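Local atomic coordinates of DUF1285 domain-containing protein (Shewanella baltica, PDB entry 2RA9), a protein that is of unknown function but belongs to a family with a new fold of repeated structural motifs, possibly involved in signal transduction. Residues Val72-Glu75 with Asp76-Leu80; His55-Asp59 with Glu60-Ile64. One frame throughout, in Å; residues are numbered along the deposited sequence.

Overall arrangement
Contact 2 precedes contact 1 in the chain, and contact 2 and the first half of contact 1 share one mixed sheet, in which strands 69-74 and 60-64 are neighbours. Contact 1 is partly buried and lies about 8 Å, centre to centre, from the middle of the chain, where the polypeptide passes from one six-stranded sheet to the other. Contact 2, about 13 Å out by the same measure, is a surface hairpin at one of the sheet's outermost strands, 54-57. Four direct backbone hydrogen bonds hold contact 2, whereas contact 1 relies on one water bridge and a methyl contact. Tyr61 joins them: its ring CD1 lies 3.4 Å from Val74 CG2, and its OH 3.5 Å from Pro78 CD.

Contact 1 of 2, residues Val72-Glu75 with Asp76-Leu80; sequences VQVE and DAPLL
Val74 sets its CG1 methyl anti to its own backbone N (chi1 175°), and this torsion carries the methyl across the turn toward the peptide joining Ala77 to Pro78. The evidence is a pair of close approaches: Val74 CG1 lies 3.5 Å from Ala77 C and 3.6 Å from Pro78 N. The proline ring itself is met more loosely, with Val74 CG1 4.1 Å from Pro78 CD, so the methyl packs chiefly on the peptide group.

The polar part of the turn is closed by water 1. It donates to Val74 O at 2.9 Å and to Asp76 O at 2.8 Å, joining two carbonyls that flank Glu75. The acidic side chains at the corner leave the turn for other partners. Glu75, extended throughout, accepts a hydrogen bond from Ala31 N through OE1; Asp76 pairs with Tyr119 OH in a hydrogen bond at OD1 and makes a salt bridge with Lys129 through OD2.

This turn links strand 69-74 to strand 79-86, which belong to different six-stranded sheets. Its chemistry, an apolar contact beside a water bridge with anchored carboxylates, is consistent with a linker tied to both halves, through Ala31 next to strand 27-29 and through Tyr119 and Lys129 of the second sheet. The two acidic groups stand 6.8 Å apart between Glu75 OE2 and Asp76 OD2, and their repulsion is probably offset in part by Lys129.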
loop_
_atom_site.group_PDB
_atom_site.type_symbol
_atom_site.label_atom_id
_atom_site.label_comp_id
_atom_site.label_asym_id
_atom_site.label_seq_id
_atom_site.Cartn_x
_atom_site.Cartn_y
_atom_site.Cartn_z
ATOM N N VAL A 72 0.071 -14.131 -3.328
ATOM C CA VAL A 72 1.125 -13.138 -3.583
ATOM C C VAL A 72 2.031 -13.116 -2.369
ATOM O O VAL A 72 1.559 -13.063 -1.230
ATOM C CB VAL A 72 0.523 -11.740 -3.783
ATOM C CG1 VAL A 72 1.611 -10.668 -4.072
ATOM C CG2 VAL A 72 -0.545 -11.766 -4.896
ATOM N N GLN A 73 3.353 -13.165 -2.598
ATOM C CA GLN A 73 4.332 -13.011 -1.495
ATOM C C GLN A 73 4.701 -11.531 -1.386
ATOM O O GLN A 73 4.963 -10.886 -2.400
ATOM C CB GLN A 73 5.591 -13.852 -1.753
ATOM C CG GLN A 73 6.520 -13.931 -0.549
ATOM C CD GLN A 73 5.884 -14.734 0.637
ATOM O OE1 GLN A 73 4.822 -15.380 0.499
ATOM N NE2 GLN A 73 6.549 -14.700 1.791
ATOM N N VAL A 74 4.710 -11.006 -0.169
ATOM C CA VAL A 74 4.929 -9.587 0.083
ATOM C C VAL A 74 6.058 -9.476 1.119
ATOM O O VAL A 74 5.965 -10.017 2.216
ATOM C CB VAL A 74 3.608 -8.918 0.586
ATOM C CG1 VAL A 74 3.854 -7.469 0.963
ATOM C CG2 VAL A 74 2.520 -9.008 -0.451
ATOM N N GLU A 75 7.146 -8.812 0.759
ATOM C CA GLU A 75 8.303 -8.709 1.632
ATOM C C GLU A 75 8.040 -7.844 2.850
ATOM O O GLU A 75 8.465 -8.194 3.954
ATOM C CB GLU A 75 9.514 -8.143 0.863
ATOM C CG GLU A 75 10.788 -8.016 1.741
ATOM C CD GLU A 75 12.044 -7.567 1.001
ATOM O OE1 GLU A 75 12.063 -7.390 -0.250
ATOM O OE2 GLU A 75 13.059 -7.388 1.715
ATOM N N ASP A 76 7.362 -6.715 2.644
ATOM C CA ASP A 76 7.155 -5.704 3.675
ATOM C C ASP A 76 5.688 -5.273 3.599
ATOM O O ASP A 76 4.840 -5.985 4.118
ATOM C CB ASP A 76 8.152 -4.554 3.487
ATOM C CG ASP A 76 8.167 -3.589 4.632
ATOM O OD1 ASP A 76 7.318 -3.684 5.559
ATOM O OD2 ASP A 76 9.065 -2.716 4.596
ATOM N N ALA A 77 5.378 -4.176 2.901
ATOM C CA ALA A 77 4.007 -3.764 2.644
ATOM C C ALA A 77 3.695 -3.932 1.147
ATOM O O ALA A 77 4.589 -3.861 0.281
ATOM C CB ALA A 77 3.815 -2.322 3.002
ATOM N N PRO A 78 2.439 -4.171 0.822
ATOM C CA PRO A 78 2.110 -4.421 -0.590
ATOM C C PRO A 78 2.238 -3.182 -1.484
ATOM O O PRO A 78 2.369 -3.308 -2.704
ATOM C CB PRO A 78 0.630 -4.866 -0.519
ATOM C CG PRO A 78 0.123 -4.329 0.760
ATOM C CD PRO A 78 1.278 -4.410 1.693
ATOM N N LEU A 79 2.177 -1.996 -0.864
ATOM C CA LEU A 79 2.150 -0.745 -1.585
ATOM C C LEU A 79 3.104 0.235 -0.909
ATOM O O LEU A 79 3.222 0.247 0.308
ATOM C CB LEU A 79 0.741 -0.181 -1.581
ATOM C CG LEU A 79 -0.272 -0.965 -2.430
ATOM C CD1 LEU A 79 -1.658 -0.623 -2.097
ATOM C CD2 LEU A 79 0.013 -0.796 -3.932
ATOM N N LEU A 80 3.801 1.038 -1.720
ATOM C CA LEU A 80 4.672 2.094 -1.233
ATOM C C LEU A 80 4.008 3.447 -1.568
ATOM O O LEU A 80 3.841 3.811 -2.746
ATOM C CB LEU A 80 6.028 2.015 -1.943
ATOM C CG LEU A 80 7.085 2.984 -1.371
ATOM C CD1 LEU A 80 7.655 2.437 -0.089
ATOM C CD2 LEU A 80 8.169 3.270 -2.402
HETATM O O HOH W 1 4.894 -8.708 4.559
#

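Contact 2 of 2, residues His55-Asp59 with Glu60-Ile64; sequences HCIDD and EYFLI
Strands 55-57 and 60-64 run antiparallel with a marked twist, their short axes 4.7 Å apart at closest approach and 137° between directions, and two hydrogen-bonded pairs, His55 with Phe62 and Ile57 with Glu60, flank the non-hydrogen-bonded pair Cys56-Tyr61. Within the first pair, His55 N donates to Phe62 O at 2.9 Å and Phe62 N returns a bond to His55 O. In the second, Ile57 N reaches Glu60 O at 2.8 Å and Glu60 N bonds to Ile57 O; the two are about equally straight at hydrogen, but only the approach to Ile57 O comes from well above the carbonyl plane.

At the central pair, Cys56 turns SG anti to its backbone N (chi1 -174°), which lays the sulfur over one face of Tyr61. SG stands 3.9 Å from the ring centroid and 21° off the normal, a sulfur-aromatic contact offset toward the rim near CZ. Cys56 CB adds an apolar contact, 3.6 Å from Tyr61 CE2.

The motif is a beta hairpin with a two-residue loop, a type I' turn from Ile57 to Glu60, with Asp58 and Asp59 at its corners, both at positive phi. Its first strand, 54-57, is one edge of the six-stranded sheet within the chain, and strand 60-64 lies between it and strand 69-74.

The other face carries His55, Ile57, Glu60 and Phe62. Ile57 CD1 packs 4.2 Å from Phe62 CD1. The His55 and Ile64 side chains cross at about a right angle, Ile64 CG1 3.7 Å from His55 CD2, and water 2, in the imidazole plane, connects His55 NE2 to Ile64 O. Water 3 donates to Ile57 O and weakly to Glu60 OE1, the oxygen that also forms a salt bridge with Arg71 of the neighbouring strand.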
loop_
_atom_site.group_PDB
_atom_site.type_symbol
_atom_site.label_atom_id
_atom_site.label_comp_id
_atom_site.label_asym_id
_atom_site.label_seq_id
_atom_site.Cartn_x
_atom_site.Cartn_y
_atom_site.Cartn_z
ATOM N N HIS A 55 -5.847 -8.465 -2.082
ATOM C CA HIS A 55 -6.373 -8.439 -0.713
ATOM C C HIS A 55 -5.380 -9.047 0.251
ATOM O O HIS A 55 -4.620 -9.941 -0.132
ATOM C CB HIS A 55 -7.638 -9.297 -0.603
ATOM C CG HIS A 55 -8.733 -8.909 -1.543
ATOM N ND1 HIS A 55 -9.916 -8.336 -1.118
ATOM C CD2 HIS A 55 -8.829 -9.002 -2.890
ATOM C CE1 HIS A 55 -10.706 -8.129 -2.166
ATOM N NE2 HIS A 55 -10.063 -8.511 -3.251
ATOM N N CYS A 56 -5.444 -8.614 1.517
ATOM C CA CYS A 56 -4.755 -9.250 2.622
ATOM C C CYS A 56 -5.829 -9.802 3.568
ATOM O O CYS A 56 -6.663 -9.045 4.088
ATOM C CB CYS A 56 -3.912 -8.247 3.382
ATOM S SG CYS A 56 -2.873 -8.931 4.664
ATOM N N ILE A 57 -5.842 -11.125 3.700
ATOM C CA ILE A 57 -6.826 -11.876 4.488
ATOM C C ILE A 57 -6.041 -12.713 5.469
ATOM O O ILE A 57 -5.220 -13.538 5.061
ATOM C CB ILE A 57 -7.662 -12.756 3.577
ATOM C CG1 ILE A 57 -8.434 -11.846 2.605
ATOM C CG2 ILE A 57 -8.725 -13.582 4.357
ATOM C CD1 ILE A 57 -8.823 -12.483 1.345
ATOM N N ASP A 58 -6.258 -12.473 6.765
ATOM C CA ASP A 58 -5.514 -13.180 7.813
ATOM C C ASP A 58 -4.012 -13.156 7.539
ATOM O O ASP A 58 -3.303 -14.170 7.636
ATOM C CB ASP A 58 -6.004 -14.612 8.018
ATOM C CG ASP A 58 -7.482 -14.699 8.316
ATOM O OD1 ASP A 58 -7.964 -13.861 9.103
ATOM O OD2 ASP A 58 -8.144 -15.644 7.778
ATOM N N ASP A 59 -3.542 -11.975 7.169
ATOM C CA ASP A 59 -2.101 -11.682 7.061
ATOM C C ASP A 59 -1.440 -12.259 5.819
ATOM O O ASP A 59 -0.216 -12.139 5.645
ATOM C CB ASP A 59 -1.324 -12.140 8.300
ATOM C CG ASP A 59 -2.014 -11.767 9.577
ATOM O OD1 ASP A 59 -2.148 -10.553 9.834
ATOM O OD2 ASP A 59 -2.403 -12.714 10.315
ATOM N N GLU A 60 -2.228 -12.870 4.957
ATOM C CA GLU A 60 -1.739 -13.487 3.727
ATOM C C GLU A 60 -2.339 -12.736 2.558
ATOM O O GLU A 60 -3.448 -12.244 2.665
ATOM C CB GLU A 60 -2.167 -14.955 3.681
ATOM C CG GLU A 60 -1.535 -15.766 4.820
ATOM C CD GLU A 60 -2.063 -17.204 4.920
ATOM O OE1 GLU A 60 -2.839 -17.661 4.046
ATOM O OE2 GLU A 60 -1.723 -17.874 5.932
ATOM N N TYR A 61 -1.597 -12.661 1.448
ATOM C CA TYR A 61 -2.021 -11.855 0.298
ATOM C C TYR A 61 -2.447 -12.708 -0.892
ATOM O O TYR A 61 -1.886 -13.755 -1.152
ATOM C CB TYR A 61 -0.872 -10.958 -0.136
ATOM C CG TYR A 61 -0.493 -9.977 0.920
ATOM C CD1 TYR A 61 0.448 -10.312 1.895
ATOM C CD2 TYR A 61 -1.034 -8.683 0.934
ATOM C CE1 TYR A 61 0.812 -9.380 2.868
ATOM C CE2 TYR A 61 -0.638 -7.751 1.888
ATOM C CZ TYR A 61 0.247 -8.113 2.856
ATOM O OH TYR A 61 0.646 -7.192 3.795
ATOM N N PHE A 62 -3.504 -12.267 -1.569
ATOM C CA PHE A 62 -4.106 -12.979 -2.675
ATOM C C PHE A 62 -4.593 -12.020 -3.723
ATOM O O PHE A 62 -4.980 -10.895 -3.403
ATOM C CB PHE A 62 -5.360 -13.774 -2.185
ATOM C CG PHE A 62 -5.090 -14.715 -1.056
ATOM C CD1 PHE A 62 -5.131 -14.258 0.250
ATOM C CD2 PHE A 62 -4.799 -16.033 -1.298
ATOM C CE1 PHE A 62 -4.849 -15.099 1.297
ATOM C CE2 PHE A 62 -4.528 -16.893 -0.226
ATOM C CZ PHE A 62 -4.503 -16.402 1.047
ATOM N N LEU A 63 -4.543 -12.471 -4.967
ATOM C CA LEU A 63 -5.281 -11.865 -6.049
ATOM C C LEU A 63 -6.584 -12.669 -6.164
ATOM O O LEU A 63 -6.562 -13.915 -6.263
ATOM C CB LEU A 63 -4.496 -11.909 -7.357
ATOM C CG LEU A 63 -3.111 -11.287 -7.315
ATOM C CD1 LEU A 63 -2.424 -11.405 -8.691
ATOM C CD2 LEU A 63 -3.154 -9.812 -6.877
ATOM N N ILE A 64 -7.698 -11.954 -6.174
ATOM C CA ILE A 64 -8.990 -12.569 -6.057
ATOM C C ILE A 64 -9.897 -12.249 -7.230
ATOM O O ILE A 64 -10.297 -11.089 -7.424
ATOM C CB ILE A 64 -9.719 -12.130 -4.709
ATOM C CG1 ILE A 64 -8.911 -12.599 -3.505
ATOM C CG2 ILE A 64 -11.153 -12.699 -4.680
ATOM C CD1 ILE A 64 -8.786 -14.092 -3.310
HETATM O O HOH W 2 -10.998 -8.823 -5.881
HETATM O O HOH W 3 -5.416 -16.305 4.678
#